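Local coordinates for putative uncharacterized protein Ta1305 (Thermoplasma acidophilum, PDB 4RKS) that phosphorylates the 3-hydroxyl of (R)-mevalonate with ATP, a step of the alternative mevalonate pathway to isoprenoids in extreme acidophiles of the Thermoplasmatales, at residues 31-36 / 54-59; 171-176 / 230-235; 193-198 / 298-303; 252-257 / 289-294. All blocks are in the same frame, centred on the assembly; numbering follows the deposited sequence.

In the fold
Near the N terminus, contact 1 closes a short loop by pairing strands 24-34 and 53-59 beside the mevalonate. Strand 53-59 has strand 169-174 as its next neighbour, and contact 2 begins there, laying helix 220-238 of the C-terminal half over that part of the N-terminal half. Contact 3 opens at 193-198, inside the loop closed by contact 2, and ends only at 298-303, so the two cross. Contact 4 is nested within contact 3: helix 243-262 packs on 289-294, and strand 289-292 pairs with strand 298-304 next to it. Contacts 1 and 4 both reach mevalonate from different halves, and His230 of contact 2 is hydrogen-bonded to Asp253 of contact 4.

Contact 1. Residues 31-36 / 54-59; sequences PTIGVV and AGIAYS. With MEV ((R)-mevalonate), chain C.
Ala54 opens an antiparallel strand pair with 31-36 by facing two residues at once, Val35 and Val36, in a classic beta bulge. Its carbonyl oxygen takes both amides from one face of the carbonyl plane: Val35 N lies 2.7 Å from Ala54 O, and the N-H of Val36 reaches the same oxygen on a more bent path. Ala54 N answers Val36 O in the carbonyl plane, on a lone pair. At Gly55 the chain passes Gly34 in a non-hydrogen-bonded pair, and Gly34 CA comes 3.4 Å from O3 of the mevalonate carboxylate, so bare backbone forms this part of the pocket wall. Ile56 pairs with Ile33 through two bonds, each 2.9 Å, between Ile33 N and Ile56 O and between Ile56 N and Ile33 O. Its CG1, set between backbone N and carbonyl carbon (chi1 44°), meets Ile33 CB. Ala57 then sits across from Thr32 on the pocket side of the pair. Last comes Tyr58, whose N bonds to Pro31 O while its ring is held from two directions. Ile33 CG1 approaches obliquely at 3.5 Å from Tyr58 CD1; over one ring face, offset toward the rim, Pro31 CG makes a CH-pi contact 3.7 Å from the centroid.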
loop_
_atom_site.group_PDB
_atom_site.type_symbol
_atom_site.label_atom_id
_atom_site.label_comp_id
_atom_site.label_asym_id
_atom_site.label_seq_id
_atom_site.Cartn_x
_atom_site.Cartn_y
_atom_site.Cartn_z
ATOM N N PRO A 31 5.229 -0.837 -3.508
ATOM C CA PRO A 31 3.874 -0.307 -3.339
ATOM C C PRO A 31 2.874 -1.387 -2.959
ATOM O O PRO A 31 3.168 -2.587 -2.947
ATOM C CB PRO A 31 3.555 0.294 -4.717
ATOM C CG PRO A 31 4.350 -0.564 -5.667
ATOM C CD PRO A 31 5.639 -0.867 -4.929
ATOM N N THR A 32 1.674 -0.958 -2.594
ATOM C CA THR A 32 0.722 -1.892 -2.029
ATOM C C THR A 32 -0.664 -1.765 -2.664
ATOM O O THR A 32 -0.992 -0.750 -3.297
ATOM C CB THR A 32 0.603 -1.702 -0.491
ATOM O OG1 THR A 32 0.023 -0.431 -0.210
ATOM C CG2 THR A 32 1.975 -1.760 0.160
ATOM N N ILE A 33 -1.445 -2.831 -2.507
ATOM C CA ILE A 33 -2.847 -2.899 -2.922
ATOM C C ILE A 33 -3.684 -3.356 -1.734
ATOM O O ILE A 33 -3.365 -4.372 -1.099
ATOM C CB ILE A 33 -3.046 -3.889 -4.097
ATOM C CG1 ILE A 33 -2.343 -3.380 -5.355
ATOM C CG2 ILE A 33 -4.543 -4.123 -4.369
ATOM C CD1 ILE A 33 -2.105 -4.457 -6.417
ATOM N N GLY A 34 -4.739 -2.616 -1.416
ATOM C CA GLY A 34 -5.658 -3.036 -0.368
ATOM C C GLY A 34 -6.435 -4.307 -0.714
ATOM O O GLY A 34 -6.842 -4.506 -1.852
ATOM N N VAL A 35 -6.640 -5.169 0.278
ATOM C CA VAL A 35 -7.435 -6.394 0.124
ATOM C C VAL A 35 -8.718 -6.324 0.970
ATOM O O VAL A 35 -9.805 -6.725 0.528
ATOM C CB VAL A 35 -6.592 -7.650 0.496
ATOM C CG1 VAL A 35 -7.477 -8.862 0.746
ATOM C CG2 VAL A 35 -5.567 -7.944 -0.605
ATOM N N VAL A 36 -8.584 -5.829 2.193
ATOM C CA VAL A 36 -9.734 -5.306 2.947
ATOM C C VAL A 36 -9.466 -3.817 3.033
ATOM O O VAL A 36 -8.449 -3.389 3.596
ATOM C CB VAL A 36 -9.889 -5.949 4.348
ATOM C CG1 VAL A 36 -11.031 -5.274 5.153
ATOM C CG2 VAL A 36 -10.165 -7.450 4.211
ATOM N N ALA A 54 -6.611 -4.920 5.339
ATOM C CA ALA A 54 -5.625 -5.900 4.894
ATOM C C ALA A 54 -5.052 -5.510 3.525
ATOM O O ALA A 54 -5.678 -4.777 2.761
ATOM C CB ALA A 54 -6.250 -7.316 4.836
ATOM N N GLY A 55 -3.856 -5.989 3.213
ATOM C CA GLY A 55 -3.262 -5.630 1.942
ATOM C C GLY A 55 -2.128 -6.525 1.491
ATOM O O GLY A 55 -1.662 -7.388 2.239
ATOM N N ILE A 56 -1.681 -6.299 0.258
ATOM C CA ILE A 56 -0.520 -6.996 -0.310
ATOM C C ILE A 56 0.490 -5.981 -0.827
ATOM O O ILE A 56 0.097 -4.911 -1.290
ATOM C CB ILE A 56 -0.900 -7.894 -1.507
ATOM C CG1 ILE A 56 -1.858 -7.130 -2.423
ATOM C CG2 ILE A 56 -1.469 -9.211 -1.062
ATOM C CD1 ILE A 56 -2.241 -7.878 -3.695
ATOM N N ALA A 57 1.777 -6.313 -0.765
ATOM C CA ALA A 57 2.792 -5.556 -1.496
ATOM C C ALA A 57 2.969 -6.174 -2.885
ATOM O O ALA A 57 2.912 -7.393 -3.033
ATOM C CB ALA A 57 4.105 -5.541 -0.747
ATOM N N TYR A 58 3.168 -5.340 -3.904
ATOM C CA TYR A 58 3.363 -5.853 -5.263
ATOM C C TYR A 58 4.558 -5.194 -5.946
ATOM O O TYR A 58 5.047 -4.151 -5.497
ATOM C CB TYR A 58 2.106 -5.630 -6.107
ATOM C CG TYR A 58 1.885 -4.174 -6.525
ATOM C CD1 TYR A 58 1.182 -3.295 -5.708
ATOM C CD2 TYR A 58 2.370 -3.691 -7.742
ATOM C CE1 TYR A 58 0.963 -1.983 -6.082
ATOM C CE2 TYR A 58 2.171 -2.367 -8.123
ATOM C CZ TYR A 58 1.463 -1.519 -7.285
ATOM O OH TYR A 58 1.248 -0.205 -7.635
ATOM N N SER A 59 5.024 -5.811 -7.031
ATOM C CA SER A 59 5.915 -5.139 -7.973
ATOM C C SER A 59 5.621 -5.766 -9.330
ATOM O O SER A 59 4.570 -6.377 -9.488
ATOM C CB SER A 59 7.387 -5.300 -7.589
ATOM O OG SER A 59 8.212 -4.375 -8.286
HETATM C C8 MEV C . -5.516 3.356 1.865
HETATM O O8 MEV C . -5.054 4.380 2.725
HETATM C C2 MEV C . -6.704 3.893 1.098
HETATM C C3 MEV C . -7.162 3.107 -0.119
HETATM O O7 MEV C . -6.105 2.783 -0.985
HETATM C C4 MEV C . -7.860 1.821 0.293
HETATM C C5 MEV C . -6.905 0.675 0.572
HETATM O O3 MEV C . -5.959 0.391 -0.223
HETATM O O4 MEV C . -7.043 0.011 1.627
HETATM C C6 MEV C . -8.136 3.992 -0.865
#

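Contact 2. Residues 171-176 / 230-235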
loop_
_atom_site.group_PDB
_atom_site.type_symbol
_atom_site.label_atom_id
_atom_site.label_comp_id
_atom_site.label_asym_id
_atom_site.label_seq_id
_atom_site.Cartn_x
_atom_site.Cartn_y
_atom_site.Cartn_z
ATOM N N ILE A 171 -2.454 -8.155 7.555
ATOM C CA ILE A 171 -3.639 -7.578 8.146
ATOM C C ILE A 171 -3.180 -6.514 9.128
ATOM O O ILE A 171 -2.249 -6.738 9.896
ATOM C CB ILE A 171 -4.508 -8.627 8.877
ATOM C CG1 ILE A 171 -5.208 -9.550 7.884
ATOM C CG2 ILE A 171 -5.525 -7.946 9.798
ATOM C CD1 ILE A 171 -5.825 -10.739 8.546
ATOM N N THR A 172 -3.807 -5.346 9.095
ATOM C CA THR A 172 -3.507 -4.334 10.087
ATOM C C THR A 172 -4.742 -4.149 10.947
ATOM O O THR A 172 -5.710 -3.516 10.518
ATOM C CB THR A 172 -3.082 -3.019 9.451
ATOM O OG1 THR A 172 -1.882 -3.241 8.708
ATOM C CG2 THR A 172 -2.818 -1.947 10.529
ATOM N N TRP A 173 -4.719 -4.773 12.126
ATOM C CA TRP A 173 -5.802 -4.672 13.118
ATOM C C TRP A 173 -5.825 -3.272 13.698
ATOM O O TRP A 173 -4.775 -2.700 13.940
ATOM C CB TRP A 173 -5.615 -5.696 14.256
ATOM C CG TRP A 173 -5.406 -7.113 13.775
ATOM C CD1 TRP A 173 -4.211 -7.765 13.625
ATOM C CD2 TRP A 173 -6.418 -8.032 13.348
ATOM N NE1 TRP A 173 -4.420 -9.036 13.157
ATOM C CE2 TRP A 173 -5.764 -9.223 12.964
ATOM C CE3 TRP A 173 -7.812 -7.962 13.247
ATOM C CZ2 TRP A 173 -6.457 -10.339 12.498
ATOM C CZ3 TRP A 173 -8.500 -9.068 12.785
ATOM C CH2 TRP A 173 -7.820 -10.244 12.409
ATOM N N SER A 174 -7.006 -2.723 13.941
ATOM C CA SER A 174 -7.095 -1.367 14.482
ATOM C C SER A 174 -8.461 -1.085 15.085
ATOM O O SER A 174 -9.495 -1.470 14.527
ATOM C CB SER A 174 -6.790 -0.322 13.403
ATOM O OG SER A 174 -6.858 0.993 13.940
ATOM N N ASP A 175 -8.453 -0.413 16.233
ATOM C CA ASP A 175 -9.675 0.015 16.893
ATOM C C ASP A 175 -9.792 1.537 16.849
ATOM O O ASP A 175 -10.621 2.132 17.531
ATOM C CB ASP A 175 -9.715 -0.496 18.345
ATOM C CG ASP A 175 -8.527 -0.019 19.187
ATOM O OD1 ASP A 175 -7.746 0.857 18.742
ATOM O OD2 ASP A 175 -8.371 -0.534 20.318
ATOM N N GLY A 176 -8.938 2.164 16.053
ATOM C CA GLY A 176 -8.933 3.611 15.947
ATOM C C GLY A 176 -7.977 4.304 16.905
ATOM O O GLY A 176 -7.745 5.508 16.787
ATOM N N HIS A 230 -14.028 -9.604 7.708
ATOM C CA HIS A 230 -13.375 -10.077 6.499
ATOM C C HIS A 230 -11.918 -10.419 6.763
ATOM O O HIS A 230 -11.411 -11.408 6.244
ATOM C CB HIS A 230 -13.487 -9.034 5.388
ATOM C CG HIS A 230 -14.851 -8.953 4.777
ATOM N ND1 HIS A 230 -15.191 -8.002 3.838
ATOM C CD2 HIS A 230 -15.962 -9.701 4.977
ATOM C CE1 HIS A 230 -16.454 -8.172 3.481
ATOM N NE2 HIS A 230 -16.945 -9.194 4.160
ATOM N N ALA A 231 -11.240 -9.605 7.574
ATOM C CA ALA A 231 -9.845 -9.897 7.910
ATOM C C ALA A 231 -9.719 -11.236 8.658
ATOM O O ALA A 231 -8.790 -12.004 8.399
ATOM C CB ALA A 231 -9.233 -8.763 8.728
ATOM N N HIS A 232 -10.652 -11.528 9.567
ATOM C CA HIS A 232 -10.651 -12.837 10.222
ATOM C C HIS A 232 -10.873 -13.951 9.198
ATOM O O HIS A 232 -10.239 -14.997 9.272
ATOM C CB HIS A 232 -11.712 -12.911 11.333
ATOM C CG HIS A 232 -11.239 -12.381 12.653
ATOM N ND1 HIS A 232 -11.828 -11.304 13.286
ATOM C CD2 HIS A 232 -10.221 -12.774 13.457
ATOM C CE1 HIS A 232 -11.200 -11.064 14.425
ATOM N NE2 HIS A 232 -10.222 -11.943 14.554
ATOM N N MET A 233 -11.748 -13.712 8.224
ATOM C CA MET A 233 -11.976 -14.696 7.184
ATOM C C MET A 233 -10.716 -14.913 6.358
ATOM O O MET A 233 -10.433 -16.025 5.940
ATOM C CB MET A 233 -13.152 -14.278 6.302
ATOM C CG MET A 233 -14.476 -14.261 7.055
ATOM S SD MET A 233 -15.864 -13.651 6.074
ATOM C CE MET A 233 -15.912 -14.868 4.762
ATOM N N ILE A 234 -9.936 -13.859 6.154
ATOM C CA ILE A 234 -8.681 -13.993 5.413
ATOM C C ILE A 234 -7.646 -14.783 6.222
ATOM O O ILE A 234 -6.985 -15.664 5.676
ATOM C CB ILE A 234 -8.130 -12.620 5.011
ATOM C CG1 ILE A 234 -9.017 -12.038 3.903
ATOM C CG2 ILE A 234 -6.662 -12.715 4.532
ATOM C CD1 ILE A 234 -8.733 -10.613 3.590
ATOM N N LYS A 235 -7.542 -14.504 7.524
ATOM C CA LYS A 235 -6.603 -15.237 8.377
ATOM C C LYS A 235 -6.923 -16.737 8.369
ATOM O O LYS A 235 -6.019 -17.567 8.394
ATOM C CB LYS A 235 -6.609 -14.691 9.814
ATOM C CG LYS A 235 -5.392 -15.142 10.656
ATOM C CD LYS A 235 -5.210 -14.320 11.947
ATOM C CE LYS A 235 -4.054 -14.881 12.788
ATOM N NZ LYS A 235 -3.715 -14.017 13.948
#
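Apolar contacts between Ile171 and Ala231 form the inner part of this interface. Ile171 points its side chain at the helix, and CG2 and CD1 of Ile171 both come to 3.9 Å from Ala231 CB, side by side from the strand. The same CD1 runs on to 3.2 Å from Ala231 O, a carbonyl already engaged by Lys235 N within the helix, and so presses closely on the helix backbone. Trp173 CZ3 adds a looser contact with Ala231 CB. The aromatic contact lies further out: Trp173 CH2 sits over one face of the His232 imidazole, 3.6 Å from NE2 and displaced toward the rim, and the ring planes are inclined at 45°, an oblique pairing. Strand 169-174 of the N-terminal half of this GHMP kinase is thereby joined to helix 220-238 of the C-terminal half. Within its own strand, Ile171 CG2 rests over the centre of the indole. Polar links come from beyond the two segments, since Glu182 accepts a hydrogen bond from Trp173 NE1 and forms a salt bridge with Lys235 NZ. Lys235, extended along its whole length, passes the indole edge on the way, its CD 4.2 Å from Trp173 CZ2.

Contact 3. Residues 193-198 / 298-303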
loop_
_atom_site.group_PDB
_atom_site.type_symbol
_atom_site.label_atom_id
_atom_site.label_comp_id
_atom_site.label_asym_id
_atom_site.label_seq_id
_atom_site.Cartn_x
_atom_site.Cartn_y
_atom_site.Cartn_z
ATOM N N TYR A 193 0.127 -17.255 -8.785
ATOM C CA TYR A 193 -0.853 -16.223 -9.117
ATOM C C TYR A 193 -0.184 -14.969 -9.628
ATOM O O TYR A 193 0.970 -14.684 -9.296
ATOM C CB TYR A 193 -1.731 -15.907 -7.897
ATOM C CG TYR A 193 -2.601 -17.077 -7.533
ATOM C CD1 TYR A 193 -2.098 -18.125 -6.771
ATOM C CD2 TYR A 193 -3.918 -17.155 -7.977
ATOM C CE1 TYR A 193 -2.884 -19.219 -6.453
ATOM C CE2 TYR A 193 -4.716 -18.247 -7.660
ATOM C CZ TYR A 193 -4.187 -19.274 -6.896
ATOM O OH TYR A 193 -4.954 -20.364 -6.568
ATOM N N SER A 194 -0.904 -14.237 -10.465
ATOM C CA SER A 194 -0.432 -12.945 -10.931
ATOM C C SER A 194 -1.565 -11.954 -10.822
ATOM O O SER A 194 -2.719 -12.335 -10.674
ATOM C CB SER A 194 0.071 -13.010 -12.384
ATOM O OG SER A 194 1.001 -14.066 -12.566
ATOM N N ILE A 195 -1.228 -10.675 -10.907
ATOM C CA ILE A 195 -2.242 -9.640 -10.975
ATOM C C ILE A 195 -2.039 -8.823 -12.239
ATOM O O ILE A 195 -0.956 -8.268 -12.465
ATOM C CB ILE A 195 -2.202 -8.729 -9.729
ATOM C CG1 ILE A 195 -2.678 -9.516 -8.501
ATOM C CG2 ILE A 195 -3.078 -7.491 -9.929
ATOM C CD1 ILE A 195 -2.544 -8.770 -7.188
ATOM N N VAL A 196 -3.057 -8.768 -13.089
ATOM C CA VAL A 196 -2.988 -7.855 -14.225
ATOM C C VAL A 196 -3.660 -6.529 -13.862
ATOM O O VAL A 196 -4.858 -6.476 -13.587
ATOM C CB VAL A 196 -3.636 -8.446 -15.497
ATOM C CG1 VAL A 196 -3.459 -7.477 -16.680
ATOM C CG2 VAL A 196 -3.018 -9.790 -15.814
ATOM N N ALA A 197 -2.879 -5.455 -13.863
ATOM C CA ALA A 197 -3.418 -4.143 -13.524
ATOM C C ALA A 197 -3.849 -3.381 -14.782
ATOM O O ALA A 197 -3.071 -3.210 -15.725
ATOM C CB ALA A 197 -2.390 -3.331 -12.730
ATOM N N PHE A 198 -5.096 -2.930 -14.783
ATOM C CA PHE A 198 -5.604 -2.108 -15.864
ATOM C C PHE A 198 -5.717 -0.674 -15.392
ATOM O O PHE A 198 -6.586 -0.351 -14.572
ATOM C CB PHE A 198 -6.959 -2.628 -16.344
ATOM C CG PHE A 198 -6.895 -4.012 -16.944
ATOM C CD1 PHE A 198 -6.942 -5.135 -16.138
ATOM C CD2 PHE A 198 -6.784 -4.182 -18.317
ATOM C CE1 PHE A 198 -6.887 -6.402 -16.685
ATOM C CE2 PHE A 198 -6.721 -5.448 -18.870
ATOM C CZ PHE A 198 -6.777 -6.559 -18.056
ATOM N N ASN A 298 -7.639 2.398 -11.167
ATOM C CA ASN A 298 -7.085 1.136 -11.610
ATOM C C ASN A 298 -8.004 -0.027 -11.275
ATOM O O ASN A 298 -8.730 0.003 -10.275
ATOM C CB ASN A 298 -5.702 0.925 -10.996
ATOM C CG ASN A 298 -4.793 2.118 -11.196
ATOM O OD1 ASN A 298 -4.352 2.383 -12.308
ATOM N ND2 ASN A 298 -4.514 2.847 -10.118
ATOM N N VAL A 299 -7.998 -1.033 -12.143
ATOM C CA VAL A 299 -8.667 -2.292 -11.856
ATOM C C VAL A 299 -7.626 -3.394 -11.805
ATOM O O VAL A 299 -6.957 -3.685 -12.811
ATOM C CB VAL A 299 -9.741 -2.636 -12.904
ATOM C CG1 VAL A 299 -10.340 -4.011 -12.615
ATOM C CG2 VAL A 299 -10.811 -1.569 -12.928
ATOM N N TYR A 300 -7.496 -4.001 -10.631
ATOM C CA TYR A 300 -6.488 -5.028 -10.370
ATOM C C TYR A 300 -7.106 -6.412 -10.469
ATOM O O TYR A 300 -8.009 -6.733 -9.711
ATOM C CB TYR A 300 -5.875 -4.846 -8.979
ATOM C CG TYR A 300 -5.191 -3.526 -8.754
ATOM C CD1 TYR A 300 -3.916 -3.291 -9.265
ATOM C CD2 TYR A 300 -5.796 -2.527 -7.994
ATOM C CE1 TYR A 300 -3.271 -2.094 -9.035
ATOM C CE2 TYR A 300 -5.159 -1.328 -7.765
ATOM C CZ TYR A 300 -3.899 -1.120 -8.287
ATOM O OH TYR A 300 -3.262 0.067 -8.069
ATOM N N VAL A 301 -6.634 -7.226 -11.406
ATOM C CA VAL A 301 -7.256 -8.528 -11.626
ATOM C C VAL A 301 -6.328 -9.684 -11.270
ATOM O O VAL A 301 -5.311 -9.927 -11.942
ATOM C CB VAL A 301 -7.725 -8.675 -13.089
ATOM C CG1 VAL A 301 -8.532 -9.936 -13.252
ATOM C CG2 VAL A 301 -8.560 -7.478 -13.476
ATOM N N ALA A 302 -6.686 -10.381 -10.193
ATOM C CA ALA A 302 -6.009 -11.603 -9.799
ATOM C C ALA A 302 -6.343 -12.723 -10.768
ATOM O O ALA A 302 -7.491 -12.862 -11.185
ATOM C CB ALA A 302 -6.399 -12.002 -8.386
ATOM N N VAL A 303 -5.347 -13.540 -11.091
ATOM C CA VAL A 303 -5.530 -14.624 -12.037
ATOM C C VAL A 303 -4.493 -15.720 -11.777
ATOM O O VAL A 303 -3.392 -15.447 -11.274
ATOM C CB VAL A 303 -5.426 -14.102 -13.505
ATOM C CG1 VAL A 303 -4.028 -13.578 -13.793
ATOM C CG2 VAL A 303 -5.822 -15.169 -14.535
#
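Six backbone hydrogen bonds pair 193-198 with 298-303. Ser194 and Val303 exchange two, as do Val196 with Val301 and Phe198 with Val299; Phe198 N to Val299 O, at 2.8 Å, is among the shortest and is nearly straight at 172°. Both bonds between Val196 and Val301 are more bent than those of Phe198 and Val299, and the N-H of Val301 comes to Val196 O from above the carbonyl plane; the most bent of the six is Val303 N to Ser194 O, 146°. Between the rungs, CA-H groups lean on the same oxygens, as where Ile195 CA lies 3.2 Å from Val301 O. On the face carrying Val196, Phe198, Val299, Val301 and Val303, the Phe198 ring, with CG beside its backbone N (chi1 -64°), swings back along the strand pair, placing CE1 3.8 Å from Val301 CG2 and turning its edge, in plane, to Val299 O. Helices 271-283 and 308-312 cover this face. On the other face, Ala197 CB meets Tyr300 CD1 obliquely at 3.8 Å, and Ile195 CG2 lies at the Tyr300 ring edge, 4.0 Å from Tyr300 CB. With strands 289-292 and 321-327 flanking the pair, this is the helix-backed antiparallel sheet of the C-terminal half, as in GHMP kinases.

Contact 4. Residues 252-257 / 289-294. With MEV ((R)-mevalonate), chain C.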
loop_
_atom_site.group_PDB
_atom_site.type_symbol
_atom_site.label_atom_id
_atom_site.label_comp_id
_atom_site.label_asym_id
_atom_site.label_seq_id
_atom_site.Cartn_x
_atom_site.Cartn_y
_atom_site.Cartn_z
ATOM N N GLU A 252 -15.492 -8.945 -3.123
ATOM C CA GLU A 252 -16.726 -8.633 -2.393
ATOM C C GLU A 252 -16.536 -7.412 -1.497
ATOM O O GLU A 252 -17.416 -6.562 -1.410
ATOM C CB GLU A 252 -17.188 -9.823 -1.557
ATOM C CG GLU A 252 -17.545 -11.037 -2.392
ATOM C CD GLU A 252 -18.175 -12.148 -1.573
ATOM O OE1 GLU A 252 -19.167 -11.875 -0.864
ATOM O OE2 GLU A 252 -17.674 -13.295 -1.642
ATOM N N ASP A 253 -15.380 -7.331 -0.841
ATOM C CA ASP A 253 -15.033 -6.155 -0.046
ATOM C C ASP A 253 -14.982 -4.903 -0.913
ATOM O O ASP A 253 -15.490 -3.855 -0.526
ATOM C CB ASP A 253 -13.691 -6.345 0.661
ATOM C CG ASP A 253 -13.493 -5.359 1.809
ATOM O OD1 ASP A 253 -14.065 -5.609 2.892
ATOM O OD2 ASP A 253 -12.780 -4.342 1.627
ATOM N N THR A 254 -14.365 -5.026 -2.086
ATOM C CA THR A 254 -14.265 -3.930 -3.050
ATOM C C THR A 254 -15.656 -3.399 -3.415
ATOM O O THR A 254 -15.877 -2.190 -3.462
ATOM C CB THR A 254 -13.522 -4.375 -4.341
ATOM O OG1 THR A 254 -12.122 -4.510 -4.074
ATOM C CG2 THR A 254 -13.705 -3.372 -5.460
ATOM N N GLU A 255 -16.594 -4.302 -3.660
ATOM C CA GLU A 255 -17.935 -3.897 -4.077
ATOM C C GLU A 255 -18.719 -3.197 -2.948
ATOM O O GLU A 255 -19.395 -2.194 -3.182
ATOM C CB GLU A 255 -18.690 -5.121 -4.623
ATOM C CG GLU A 255 -18.016 -5.661 -5.907
ATOM C CD GLU A 255 -18.571 -6.991 -6.425
ATOM O OE1 GLU A 255 -19.102 -7.796 -5.630
ATOM O OE2 GLU A 255 -18.450 -7.238 -7.646
ATOM N N GLU A 256 -18.629 -3.720 -1.733
ATOM C CA GLU A 256 -19.222 -3.061 -0.562
ATOM C C GLU A 256 -18.632 -1.664 -0.322
ATOM O O GLU A 256 -19.352 -0.691 -0.101
ATOM C CB GLU A 256 -19.013 -3.924 0.679
ATOM C CG GLU A 256 -19.388 -3.241 1.988
ATOM C CD GLU A 256 -19.106 -4.117 3.194
ATOM O OE1 GLU A 256 -18.963 -5.346 3.022
ATOM O OE2 GLU A 256 -19.025 -3.578 4.313
ATOM N N TYR A 257 -17.307 -1.585 -0.358
ATOM C CA TYR A 257 -16.587 -0.338 -0.133
ATOM C C TYR A 257 -16.992 0.734 -1.131
ATOM O O TYR A 257 -17.277 1.874 -0.757
ATOM C CB TYR A 257 -15.090 -0.623 -0.217
ATOM C CG TYR A 257 -14.124 0.502 0.049
ATOM C CD1 TYR A 257 -13.872 0.949 1.349
ATOM C CD2 TYR A 257 -13.393 1.052 -0.985
ATOM C CE1 TYR A 257 -12.943 1.936 1.593
ATOM C CE2 TYR A 257 -12.461 2.039 -0.753
ATOM C CZ TYR A 257 -12.238 2.479 0.531
ATOM O OH TYR A 257 -11.300 3.456 0.732
ATOM N N ASN A 289 -11.058 -15.603 -12.197
ATOM C CA ASN A 289 -10.444 -14.328 -11.865
ATOM C C ASN A 289 -11.230 -13.685 -10.743
ATOM O O ASN A 289 -12.344 -14.116 -10.432
ATOM C CB ASN A 289 -10.380 -13.392 -13.070
ATOM C CG ASN A 289 -11.727 -12.790 -13.419
ATOM O OD1 ASN A 289 -12.224 -11.888 -12.736
ATOM N ND2 ASN A 289 -12.330 -13.289 -14.491
ATOM N N ALA A 290 -10.631 -12.658 -10.148
ATOM C CA ALA A 290 -11.288 -11.786 -9.175
ATOM C C ALA A 290 -10.625 -10.425 -9.287
ATOM O O ALA A 290 -9.413 -10.353 -9.529
ATOM C CB ALA A 290 -11.163 -12.337 -7.763
ATOM N N TYR A 291 -11.388 -9.348 -9.113
ATOM C CA TYR A 291 -10.805 -8.012 -9.250
ATOM C C TYR A 291 -10.890 -7.190 -7.965
ATOM O O TYR A 291 -11.726 -7.446 -7.114
ATOM C CB TYR A 291 -11.484 -7.234 -10.383
ATOM C CG TYR A 291 -12.822 -6.664 -9.989
ATOM C CD1 TYR A 291 -13.983 -7.412 -10.140
ATOM C CD2 TYR A 291 -12.929 -5.381 -9.471
ATOM C CE1 TYR A 291 -15.206 -6.902 -9.776
ATOM C CE2 TYR A 291 -14.149 -4.864 -9.103
ATOM C CZ TYR A 291 -15.282 -5.627 -9.255
ATOM O OH TYR A 291 -16.499 -5.110 -8.893
ATOM N N ILE A 292 -10.024 -6.181 -7.874
ATOM C CA ILE A 292 -9.982 -5.211 -6.775
ATOM C C ILE A 292 -9.914 -3.790 -7.353
ATOM O O ILE A 292 -9.233 -3.565 -8.349
ATOM C CB ILE A 292 -8.754 -5.448 -5.856
ATOM C CG1 ILE A 292 -8.850 -6.799 -5.145
ATOM C CG2 ILE A 292 -8.578 -4.303 -4.827
ATOM C CD1 ILE A 292 -7.545 -7.231 -4.509
ATOM N N VAL A 293 -10.623 -2.842 -6.739
ATOM C CA VAL A 293 -10.435 -1.420 -7.029
ATOM C C VAL A 293 -10.162 -0.707 -5.708
ATOM O O VAL A 293 -10.952 -0.839 -4.779
ATOM C CB VAL A 293 -11.680 -0.788 -7.710
ATOM C CG1 VAL A 293 -11.464 0.699 -7.965
ATOM C CG2 VAL A 293 -12.042 -1.540 -9.004
ATOM N N THR A 294 -9.058 0.030 -5.606
ATOM C CA THR A 294 -8.769 0.745 -4.358
ATOM C C THR A 294 -9.226 2.203 -4.484
ATOM O O THR A 294 -10.410 2.452 -4.625
ATOM C CB THR A 294 -7.260 0.656 -3.971
ATOM O OG1 THR A 294 -6.441 1.229 -5.005
ATOM C CG2 THR A 294 -6.855 -0.801 -3.779
HETATM C C8 MEV C . -5.516 3.356 1.865
HETATM O O8 MEV C . -5.054 4.380 2.725
HETATM C C2 MEV C . -6.704 3.893 1.098
HETATM C C3 MEV C . -7.162 3.107 -0.119
HETATM O O7 MEV C . -6.105 2.783 -0.985
HETATM C C4 MEV C . -7.860 1.821 0.293
HETATM C C5 MEV C . -6.905 0.675 0.572
HETATM O O3 MEV C . -5.959 0.391 -0.223
HETATM O O4 MEV C . -7.043 0.011 1.627
HETATM C C6 MEV C . -8.136 3.992 -0.865
#
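Thr254 OG1 has two partners: it is hydrogen-bonded to Ala250 O one turn back in its own helix and accepts a weak, long hydrogen bond from Val293 N at 3.5 Å. The bond within the helix probably orients the hydroxyl, and the N-H...O angle from Val293 is 153°. With OG1 beside the backbone N (chi1 -73°), CG2 is swung anti to that nitrogen and lies against the strand, 3.4 Å from Val293 N and 4.0 Å from Val293 CB. Ile292 CG2 also packs against Thr254 OG1, at 3.6 Å. Further along, Glu255 crosses the Tyr291 side chain at about a right angle, its CG 3.4 Å from Tyr291 OH, with carboxylate and ring planes 65° apart. Tyr257 and Thr294 carry the contact into the mevalonate pocket. Tyr257 OH, weakly hydrogen-bonded to Leu38 O, stands 3.6 Å from the ligand methyl C6, while Thr294 CB is 3.8 Å from O7, the 3-hydroxyl oxygen. Within this contact the ligand meets mainly carbon-to-oxygen approaches of van der Waals length, which suggests that Tyr257 and Thr294 mainly shape the pocket wall, while Arg163 and Leu38 N hydrogen-bond the ligand.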